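Local structure of lipoteichoic acid primase (Listeria monocytogenes, 4UOP) at residues E92-V103 with N328-I339; S381-Y389 with G398-T406. The protein is a lipoteichoic acid primase whose extracellular catalytic domain belongs to the sulfatase family and carries a magnesium ion. One frame throughout, in Å; residues are numbered along the deposited sequence.

Interaction 1: residues E92-V103 with N328-I339; sequences ETMYSNQFFQTV and NPGEIKNVGGEI
Met94 and Tyr95 pair with Gly330 and Glu331, and Phe99 and Phe100 with Gly336 and Gly337, as two short parallel ladders in the large mixed sheet of the sulfatase-type domain; between them the register slips by one residue. In the first ladder, Gly330 N donates to Thr93 O, Tyr95 N to Gly330 O, and Ile332 N to Tyr95 O at 2.7 Å, the last almost straight at the hydrogen (171°). The second is uneven: Phe100 N to Gly336 O is firm at 2.8 Å, whereas the bonds from Gly336 N to Gln98 O and from Glu338 N to Phe100 O are weak. At the break between the ladders the chain makes an ST turn, in which Gln98 N donates to Ser96 OG at 2.9 Å.

Two rings lie against backbone. Glu331 CA sits over one face of Tyr95, 4.2 Å from the ring centroid, a CH-pi contact. Phe99, its CG anti to the backbone N (chi1 -165°), folds its ring across the two glycines; Gly337 CA makes a CH-pi contact over a face, and the bare Gly336 leaves room for the ring. Among apolar side chains, Ile332 CD1 meets Met94 CB at 3.9 Å, and Val335 CG1 approaches the edge of Phe100.

Helix 107-117 packs against Glu338, and the magnesium ion lies about 8 Å from the side chain of Val103. Here a side chain takes over from the ladder: Thr102 N donates to Glu338 OE1 at 3.0 Å, meeting the anti side of the carboxylate, 31° out of its plane.

Interaction 2: residues S381-Y389 with G398-T406; sequences SYFTNSYMY and GAATNYDGT
Tyr403 reaches back from the end of strand 399-402 and lays its ring over the 384-387 turn, beside an antiparallel beta hairpin formed with strand 387-390. Its CG stands anti to the carbonyl carbon (chi1 -66°), which directs the ring across the turn: Tyr387 N lies 3.6 Å above the ring centre and Ser386 C above its rim. The phenol OH ends against the backbone, donating to Thr384 O at 2.6 Å, while Phe383 CB packs 3.4 Å from Tyr403 OH. Tyr403 is tied at its other end too, since its N donates to Ser386 O from above the carbonyl plane.

Inside the turn, Thr384 OG1 accepts from both Ser386 N and Tyr387 N, an ST turn combined with an ST motif, and so braces the peptides under the Tyr403 ring.

The hairpin proper is held by the Met388-Thr401 hydrogen-bonded pair, N to O both ways, with Thr401 N to Met388 O at 2.8 Å. On the face of Tyr387, Tyr389 and Ala400, the two tyrosines differ: Tyr387 brings CD2 4.0 Å from Ala400 CB, whereas Tyr389 CG is anti to its N (chi1 174°), sending the ring alongside Ala399 and its OH toward Gly398. That OH is hydrogen-bonded to Phe395 O; Tyr387 OH donates to Tyr382 OH.

A single aromatic side chain thus joins strand end to turn by both ring face and hydroxyl, and its phenol gives the buried Thr384 carbonyl a donor.

Both segments of interaction 1 precede those of interaction 2 in the sequence, and their centres are about 17 Å apart. The first belongs to the large mixed sheet near the centre of the chain, the second to a separate five-stranded antiparallel sheet farther out. They nevertheless touch: the rings of Phe100 and Phe383 stack, and Val335 CG1 packs 3.4 Å from Asn385 CA, with Gln98 NE2 close to Asn385 O beside them. Strand 371-373, the edge neighbour of 381-383, also contacts Phe100 and Thr102. The smaller sheet is therefore packed directly on the end of strand 94-100 that leads toward the magnesium site.

Interaction 1: residues E92-V103 with N328-I339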
loop_
_atom_site.group_PDB
_atom_site.type_symbol
_atom_site.label_atom_id
_atom_site.label_comp_id
_atom_site.label_asym_id
_atom_site.label_seq_id
_atom_site.Cartn_x
_atom_site.Cartn_y
_atom_site.Cartn_z
ATOM N N GLU B 92 -31.070 22.138 4.341
ATOM C CA GLU B 92 -31.849 21.318 5.273
ATOM C C GLU B 92 -31.036 20.256 6.017
ATOM O O GLU B 92 -31.616 19.370 6.633
ATOM C CB GLU B 92 -33.024 20.665 4.538
ATOM C CG GLU B 92 -32.641 19.738 3.404
ATOM C CD GLU B 92 -33.849 19.073 2.751
ATOM O OE1 GLU B 92 -34.505 18.220 3.385
ATOM O OE2 GLU B 92 -34.138 19.386 1.582
ATOM N N THR B 93 -29.712 20.352 5.980
ATOM C CA THR B 93 -28.861 19.393 6.693
ATOM C C THR B 93 -27.755 20.097 7.455
ATOM O O THR B 93 -27.519 21.297 7.288
ATOM C CB THR B 93 -28.169 18.428 5.702
ATOM O OG1 THR B 93 -27.356 19.182 4.802
ATOM C CG2 THR B 93 -29.176 17.641 4.934
ATOM N N MET B 94 -27.075 19.342 8.299
ATOM C CA MET B 94 -25.765 19.736 8.770
ATOM C C MET B 94 -24.766 19.147 7.760
ATOM O O MET B 94 -24.816 17.949 7.447
ATOM C CB MET B 94 -25.507 19.207 10.168
ATOM C CG MET B 94 -26.350 19.891 11.244
ATOM S SD MET B 94 -26.078 19.099 12.832
ATOM C CE MET B 94 -27.156 20.066 13.895
ATOM N N TYR B 95 -23.894 19.986 7.240
ATOM C CA TYR B 95 -22.946 19.546 6.225
ATOM C C TYR B 95 -21.586 20.143 6.513
ATOM O O TYR B 95 -21.464 21.106 7.281
ATOM C CB TYR B 95 -23.448 19.922 4.825
ATOM C CG TYR B 95 -23.445 21.403 4.552
ATOM C CD1 TYR B 95 -24.507 22.208 4.945
ATOM C CD2 TYR B 95 -22.345 22.007 3.949
ATOM C CE1 TYR B 95 -24.489 23.579 4.711
ATOM C CE2 TYR B 95 -22.308 23.363 3.718
ATOM C CZ TYR B 95 -23.382 24.146 4.091
ATOM O OH TYR B 95 -23.311 25.489 3.845
ATOM N N SER B 96 -20.559 19.554 5.911
ATOM C CA SER B 96 -19.194 19.983 6.145
ATOM C C SER B 96 -18.444 20.280 4.873
ATOM O O SER B 96 -18.518 19.523 3.912
ATOM C CB SER B 96 -18.423 18.914 6.891
ATOM O OG SER B 96 -17.071 19.286 7.023
ATOM N N ASN B 97 -17.703 21.382 4.891
ATOM C CA ASN B 97 -16.756 21.731 3.827
ATOM C C ASN B 97 -15.323 21.383 4.187
ATOM O O ASN B 97 -14.401 21.739 3.460
ATOM C CB ASN B 97 -16.857 23.223 3.499
ATOM C CG ASN B 97 -18.195 23.594 2.926
ATOM O OD1 ASN B 97 -18.801 22.812 2.192
ATOM N ND2 ASN B 97 -18.680 24.776 3.273
ATOM N N GLN B 98 -15.140 20.704 5.319
ATOM C CA GLN B 98 -13.825 20.247 5.764
ATOM C C GLN B 98 -13.946 18.863 6.374
ATOM O O GLN B 98 -13.666 18.631 7.559
ATOM C CB GLN B 98 -13.222 21.212 6.781
ATOM C CG GLN B 98 -12.887 22.580 6.243
ATOM C CD GLN B 98 -12.174 23.447 7.271
ATOM O OE1 GLN B 98 -12.434 23.358 8.471
ATOM N NE2 GLN B 98 -11.296 24.316 6.795
ATOM N N PHE B 99 -14.426 17.934 5.568
ATOM C CA PHE B 99 -14.557 16.561 5.988
ATOM C C PHE B 99 -13.640 15.750 5.106
ATOM O O PHE B 99 -13.648 15.922 3.881
ATOM C CB PHE B 99 -16.007 16.107 5.865
ATOM C CG PHE B 99 -16.302 14.847 6.604
ATOM C CD1 PHE B 99 -16.675 14.892 7.944
ATOM C CD2 PHE B 99 -16.193 13.618 5.987
ATOM C CE1 PHE B 99 -16.924 13.730 8.643
ATOM C CE2 PHE B 99 -16.467 12.443 6.685
ATOM C CZ PHE B 99 -16.817 12.506 8.021
ATOM N N PHE B 100 -12.828 14.884 5.711
ATOM C CA PHE B 100 -11.727 14.252 4.983
ATOM C C PHE B 100 -11.814 12.743 4.860
ATOM O O PHE B 100 -12.303 12.061 5.752
ATOM C CB PHE B 100 -10.402 14.586 5.651
ATOM C CG PHE B 100 -10.094 16.043 5.683
ATOM C CD1 PHE B 100 -9.523 16.669 4.578
ATOM C CD2 PHE B 100 -10.386 16.812 6.810
ATOM C CE1 PHE B 100 -9.215 18.018 4.617
ATOM C CE2 PHE B 100 -10.083 18.162 6.841
ATOM C CZ PHE B 100 -9.509 18.765 5.747
ATOM N N GLN B 101 -11.356 12.233 3.719
ATOM C CA GLN B 101 -11.180 10.805 3.531
ATOM C C GLN B 101 -10.102 10.283 4.489
ATOM O O GLN B 101 -9.145 10.987 4.785
ATOM C CB GLN B 101 -10.744 10.509 2.085
ATOM C CG GLN B 101 -9.429 11.138 1.672
ATOM C CD GLN B 101 -8.994 10.754 0.269
ATOM O OE1 GLN B 101 -9.653 11.096 -0.703
ATOM N NE2 GLN B 101 -7.871 10.053 0.160
ATOM N N THR B 102 -10.276 9.060 4.964
ATOM C CA THR B 102 -9.277 8.374 5.753
ATOM C C THR B 102 -9.121 6.980 5.157
ATOM O O THR B 102 -9.722 6.014 5.648
ATOM C CB THR B 102 -9.664 8.292 7.255
ATOM O OG1 THR B 102 -10.929 7.640 7.434
ATOM C CG2 THR B 102 -9.727 9.679 7.864
ATOM N N VAL B 103 -8.354 6.896 4.077
ATOM C CA VAL B 103 -8.213 5.648 3.336
ATOM C C VAL B 103 -6.751 5.326 3.131
ATOM O O VAL B 103 -5.887 6.148 3.413
ATOM C CB VAL B 103 -8.970 5.672 1.981
ATOM C CG1 VAL B 103 -10.454 5.922 2.197
ATOM C CG2 VAL B 103 -8.404 6.705 1.029
ATOM N N ASN B 328 -31.201 23.220 13.514
ATOM C CA ASN B 328 -29.948 23.943 13.398
ATOM C C ASN B 328 -29.155 23.534 12.144
ATOM O O ASN B 328 -27.994 23.165 12.251
ATOM C CB ASN B 328 -29.148 23.619 14.668
ATOM C CG ASN B 328 -27.888 24.436 14.806
ATOM O OD1 ASN B 328 -27.788 25.543 14.281
ATOM N ND2 ASN B 328 -26.912 23.890 15.526
ATOM N N PRO B 329 -29.775 23.601 10.947
ATOM C CA PRO B 329 -29.044 23.190 9.744
ATOM C C PRO B 329 -27.943 24.168 9.385
ATOM O O PRO B 329 -28.030 25.348 9.722
ATOM C CB PRO B 329 -30.123 23.205 8.658
ATOM C CG PRO B 329 -31.091 24.248 9.131
ATOM C CD PRO B 329 -31.129 24.073 10.620
ATOM N N GLY B 330 -26.929 23.686 8.678
ATOM C CA GLY B 330 -25.846 24.542 8.218
ATOM C C GLY B 330 -24.495 23.883 8.322
ATOM O O GLY B 330 -24.399 22.668 8.500
ATOM N N GLU B 331 -23.457 24.701 8.179
ATOM C CA GLU B 331 -22.090 24.222 8.047
ATOM C C GLU B 331 -21.517 23.816 9.400
ATOM O O GLU B 331 -21.519 24.601 10.345
ATOM C CB GLU B 331 -21.226 25.309 7.407
ATOM C CG GLU B 331 -19.815 24.877 7.071
ATOM C CD GLU B 331 -18.996 25.966 6.399
ATOM O OE1 GLU B 331 -19.566 27.002 5.980
ATOM O OE2 GLU B 331 -17.768 25.774 6.263
ATOM N N ILE B 332 -21.051 22.579 9.495
ATOM C CA ILE B 332 -20.341 22.110 10.683
ATOM C C ILE B 332 -18.925 22.686 10.625
ATOM O O ILE B 332 -18.202 22.476 9.648
ATOM C CB ILE B 332 -20.264 20.563 10.730
ATOM C CG1 ILE B 332 -21.659 19.936 10.681
ATOM C CG2 ILE B 332 -19.539 20.110 11.990
ATOM C CD1 ILE B 332 -21.662 18.480 10.268
ATOM N N LYS B 333 -18.513 23.388 11.677
ATOM C CA LYS B 333 -17.198 24.033 11.689
ATOM C C LYS B 333 -16.070 23.078 12.062
ATOM O O LYS B 333 -14.963 23.222 11.589
ATOM C CB LYS B 333 -17.198 25.231 12.648
ATOM C CG LYS B 333 -18.262 26.275 12.340
ATOM C CD LYS B 333 -18.261 26.743 10.893
ATOM C CE LYS B 333 -16.903 27.260 10.443
ATOM N NZ LYS B 333 -17.004 27.971 9.132
ATOM N N ASN B 334 -16.355 22.114 12.910
ATOM C CA ASN B 334 -15.359 21.175 13.387
ATOM C C ASN B 334 -15.027 20.181 12.267
ATOM O O ASN B 334 -15.939 19.656 11.614
ATOM C CB ASN B 334 -15.932 20.493 14.623
ATOM C CG ASN B 334 -14.939 19.608 15.362
ATOM O OD1 ASN B 334 -13.754 19.911 15.496
ATOM N ND2 ASN B 334 -15.448 18.511 15.881
ATOM N N VAL B 335 -13.746 19.908 12.057
ATOM C CA VAL B 335 -13.356 18.947 11.029
ATOM C C VAL B 335 -13.657 17.527 11.437
ATOM O O VAL B 335 -13.778 17.203 12.620
ATOM C CB VAL B 335 -11.871 19.022 10.610
ATOM C CG1 VAL B 335 -11.562 20.388 10.062
ATOM C CG2 VAL B 335 -10.939 18.643 11.761
ATOM N N GLY B 336 -13.756 16.669 10.431
ATOM C CA GLY B 336 -13.983 15.269 10.650
ATOM C C GLY B 336 -13.430 14.445 9.517
ATOM O O GLY B 336 -13.088 14.973 8.452
ATOM N N GLY B 337 -13.334 13.149 9.771
ATOM C CA GLY B 337 -12.977 12.165 8.762
ATOM C C GLY B 337 -13.886 10.966 8.859
ATOM O O GLY B 337 -14.749 10.888 9.750
ATOM N N GLU B 338 -13.721 10.026 7.933
ATOM C CA GLU B 338 -14.612 8.874 7.895
ATOM C C GLU B 338 -14.625 8.099 9.230
ATOM O O GLU B 338 -15.658 7.606 9.627
ATOM C CB GLU B 338 -14.286 7.970 6.717
ATOM C CG GLU B 338 -14.860 8.544 5.423
ATOM C CD GLU B 338 -14.137 8.123 4.160
ATOM O OE1 GLU B 338 -12.903 7.878 4.182
ATOM O OE2 GLU B 338 -14.821 8.089 3.119
ATOM N N ILE B 339 -13.497 8.029 9.910
ATOM C CA ILE B 339 -13.468 7.375 11.230
ATOM C C ILE B 339 -14.377 8.015 12.280
ATOM O O ILE B 339 -14.660 7.390 13.313
ATOM C CB ILE B 339 -12.048 7.300 11.822
ATOM C CG1 ILE B 339 -11.423 8.695 11.924
ATOM C CG2 ILE B 339 -11.192 6.345 11.016
ATOM C CD1 ILE B 339 -10.240 8.739 12.860
HETATM O O HOH W 1 -16.820 20.263 9.244
HETATM O O HOH W 2 -16.181 18.090 9.176
#

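Interaction 2: residues S381-Y389 with G398-T406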
loop_
_atom_site.group_PDB
_atom_site.type_symbol
_atom_site.label_atom_id
_atom_site.label_comp_id
_atom_site.label_asym_id
_atom_site.label_seq_id
_atom_site.Cartn_x
_atom_site.Cartn_y
_atom_site.Cartn_z
ATOM N N SER B 381 1.258 12.720 9.674
ATOM C CA SER B 381 0.553 13.740 8.932
ATOM C C SER B 381 -0.867 13.869 9.458
ATOM O O SER B 381 -1.486 12.863 9.805
ATOM C CB SER B 381 0.465 13.360 7.454
ATOM O OG SER B 381 1.725 13.269 6.851
ATOM N N TYR B 382 -1.399 15.093 9.478
ATOM C CA TYR B 382 -2.784 15.315 9.908
ATOM C C TYR B 382 -3.376 16.624 9.390
ATOM O O TYR B 382 -2.641 17.571 9.055
ATOM C CB TYR B 382 -2.894 15.262 11.437
ATOM C CG TYR B 382 -2.110 16.333 12.131
ATOM C CD1 TYR B 382 -2.650 17.586 12.331
ATOM C CD2 TYR B 382 -0.808 16.098 12.582
ATOM C CE1 TYR B 382 -1.932 18.585 12.958
ATOM C CE2 TYR B 382 -0.079 17.097 13.208
ATOM C CZ TYR B 382 -0.652 18.333 13.402
ATOM O OH TYR B 382 0.043 19.344 14.016
ATOM N N PHE B 383 -4.704 16.671 9.357
ATOM C CA PHE B 383 -5.465 17.868 8.998
ATOM C C PHE B 383 -6.224 18.408 10.205
ATOM O O PHE B 383 -6.877 17.642 10.893
ATOM C CB PHE B 383 -6.523 17.557 7.944
ATOM C CG PHE B 383 -5.999 16.924 6.693
ATOM C CD1 PHE B 383 -4.948 17.481 6.000
ATOM C CD2 PHE B 383 -6.620 15.802 6.166
ATOM C CE1 PHE B 383 -4.492 16.905 4.817
ATOM C CE2 PHE B 383 -6.181 15.226 4.988
ATOM C CZ PHE B 383 -5.109 15.773 4.313
ATOM N N THR B 384 -6.157 19.722 10.448
ATOM C CA THR B 384 -7.004 20.366 11.460
ATOM C C THR B 384 -8.039 21.246 10.772
ATOM O O THR B 384 -8.153 21.213 9.545
ATOM C CB THR B 384 -6.189 21.198 12.475
ATOM O OG1 THR B 384 -5.846 22.463 11.907
ATOM C CG2 THR B 384 -4.946 20.463 12.907
ATOM N N ASN B 385 -8.774 22.050 11.535
ATOM C CA ASN B 385 -9.669 23.031 10.920
ATOM C C ASN B 385 -8.992 24.275 10.323
ATOM O O ASN B 385 -9.648 25.058 9.635
ATOM C CB ASN B 385 -10.777 23.475 11.886
ATOM C CG ASN B 385 -10.246 24.153 13.139
ATOM O OD1 ASN B 385 -9.236 24.834 13.115
ATOM N ND2 ASN B 385 -10.939 23.956 14.246
ATOM N N SER B 386 -7.695 24.443 10.548
ATOM C CA SER B 386 -6.997 25.600 10.007
ATOM C C SER B 386 -5.665 25.314 9.333
ATOM O O SER B 386 -5.133 26.197 8.662
ATOM C CB SER B 386 -6.787 26.620 11.126
ATOM O OG SER B 386 -5.862 26.111 12.064
ATOM N N TYR B 387 -5.103 24.117 9.497
ATOM C CA TYR B 387 -3.821 23.808 8.859
ATOM C C TYR B 387 -3.593 22.309 8.703
ATOM O O TYR B 387 -4.269 21.506 9.345
ATOM C CB TYR B 387 -2.664 24.434 9.635
ATOM C CG TYR B 387 -2.318 23.727 10.930
ATOM C CD1 TYR B 387 -2.927 24.075 12.117
ATOM C CD2 TYR B 387 -1.385 22.702 10.945
ATOM C CE1 TYR B 387 -2.631 23.412 13.299
ATOM C CE2 TYR B 387 -1.078 22.035 12.123
ATOM C CZ TYR B 387 -1.705 22.400 13.289
ATOM O OH TYR B 387 -1.398 21.752 14.464
ATOM N N MET B 388 -2.666 21.953 7.820
ATOM C CA MET B 388 -2.198 20.582 7.678
ATOM C C MET B 388 -0.727 20.498 8.055
ATOM O O MET B 388 0.029 21.446 7.843
ATOM C CB MET B 388 -2.413 20.049 6.253
ATOM C CG MET B 388 -1.595 20.636 5.126
ATOM S SD MET B 388 -1.508 19.476 3.723
ATOM C CE MET B 388 -0.295 18.316 4.290
ATOM N N TYR B 389 -0.344 19.387 8.667
ATOM C CA TYR B 389 1.048 19.114 8.953
ATOM C C TYR B 389 1.489 17.845 8.240
ATOM O O TYR B 389 0.753 16.867 8.191
ATOM C CB TYR B 389 1.310 18.973 10.457
ATOM C CG TYR B 389 2.725 18.550 10.680
ATOM C CD1 TYR B 389 3.758 19.456 10.538
ATOM C CD2 TYR B 389 3.041 17.223 10.940
ATOM C CE1 TYR B 389 5.076 19.071 10.697
ATOM C CE2 TYR B 389 4.362 16.822 11.100
ATOM C CZ TYR B 389 5.373 17.755 10.975
ATOM O OH TYR B 389 6.691 17.375 11.109
ATOM N N GLY B 398 9.685 18.816 8.761
ATOM C CA GLY B 398 8.372 18.826 8.119
ATOM C C GLY B 398 7.849 20.239 7.946
ATOM O O GLY B 398 8.590 21.211 8.118
ATOM N N ALA B 399 6.565 20.358 7.615
ATOM C CA ALA B 399 5.966 21.646 7.320
ATOM C C ALA B 399 4.490 21.667 7.690
ATOM O O ALA B 399 3.759 20.729 7.376
ATOM C CB ALA B 399 6.135 21.973 5.837
ATOM N N ALA B 400 4.086 22.720 8.389
ATOM C CA ALA B 400 2.696 23.007 8.661
ATOM C C ALA B 400 2.285 24.130 7.734
ATOM O O ALA B 400 2.985 25.153 7.621
ATOM C CB ALA B 400 2.494 23.412 10.102
ATOM N N THR B 401 1.173 23.924 7.044
ATOM C CA THR B 401 0.674 24.883 6.082
ATOM C C THR B 401 -0.745 25.244 6.452
ATOM O O THR B 401 -1.615 24.369 6.507
ATOM C CB THR B 401 0.715 24.289 4.663
ATOM O OG1 THR B 401 2.052 23.872 4.360
ATOM C CG2 THR B 401 0.278 25.313 3.627
ATOM N N ASN B 402 -0.961 26.522 6.751
ATOM C CA ASN B 402 -2.295 27.044 6.976
ATOM C C ASN B 402 -3.128 26.924 5.712
ATOM O O ASN B 402 -2.601 26.955 4.614
ATOM C CB ASN B 402 -2.244 28.516 7.379
ATOM C CG ASN B 402 -1.606 28.733 8.735
ATOM O OD1 ASN B 402 -1.925 28.046 9.693
ATOM N ND2 ASN B 402 -0.687 29.687 8.814
ATOM N N TYR B 403 -4.437 26.843 5.880
ATOM C CA TYR B 403 -5.322 26.690 4.732
ATOM C C TYR B 403 -5.453 27.930 3.851
ATOM O O TYR B 403 -5.960 27.833 2.735
ATOM C CB TYR B 403 -6.691 26.189 5.172
ATOM C CG TYR B 403 -6.677 24.791 5.740
ATOM C CD1 TYR B 403 -5.714 23.848 5.365
ATOM C CD2 TYR B 403 -7.657 24.393 6.625
ATOM C CE1 TYR B 403 -5.723 22.565 5.887
ATOM C CE2 TYR B 403 -7.680 23.115 7.148
ATOM C CZ TYR B 403 -6.718 22.204 6.780
ATOM O OH TYR B 403 -6.767 20.938 7.318
ATOM N N ASP B 404 -4.991 29.087 4.331
ATOM C CA ASP B 404 -4.814 30.246 3.450
ATOM C C ASP B 404 -3.513 30.214 2.641
ATOM O O ASP B 404 -3.241 31.142 1.866
ATOM C CB ASP B 404 -4.932 31.571 4.236
ATOM C CG ASP B 404 -3.802 31.779 5.275
ATOM O OD1 ASP B 404 -2.865 30.956 5.356
ATOM O OD2 ASP B 404 -3.865 32.796 6.006
ATOM N N GLY B 405 -2.712 29.158 2.799
ATOM C CA GLY B 405 -1.481 28.979 2.042
ATOM C C GLY B 405 -0.200 29.401 2.751
ATOM O O GLY B 405 0.906 29.075 2.294
ATOM N N THR B 406 -0.333 30.111 3.864
ATOM C CA THR B 406 0.841 30.600 4.591
ATOM C C THR B 406 1.455 29.501 5.442
ATOM O O THR B 406 0.781 28.541 5.842
ATOM C CB THR B 406 0.500 31.801 5.486
ATOM O OG1 THR B 406 -0.455 31.421 6.484
ATOM C CG2 THR B 406 -0.061 32.940 4.653
HETATM O O HOH W 3 -3.613 27.957 11.996
HETATM O O HOH W 4 -5.495 29.186 7.781
#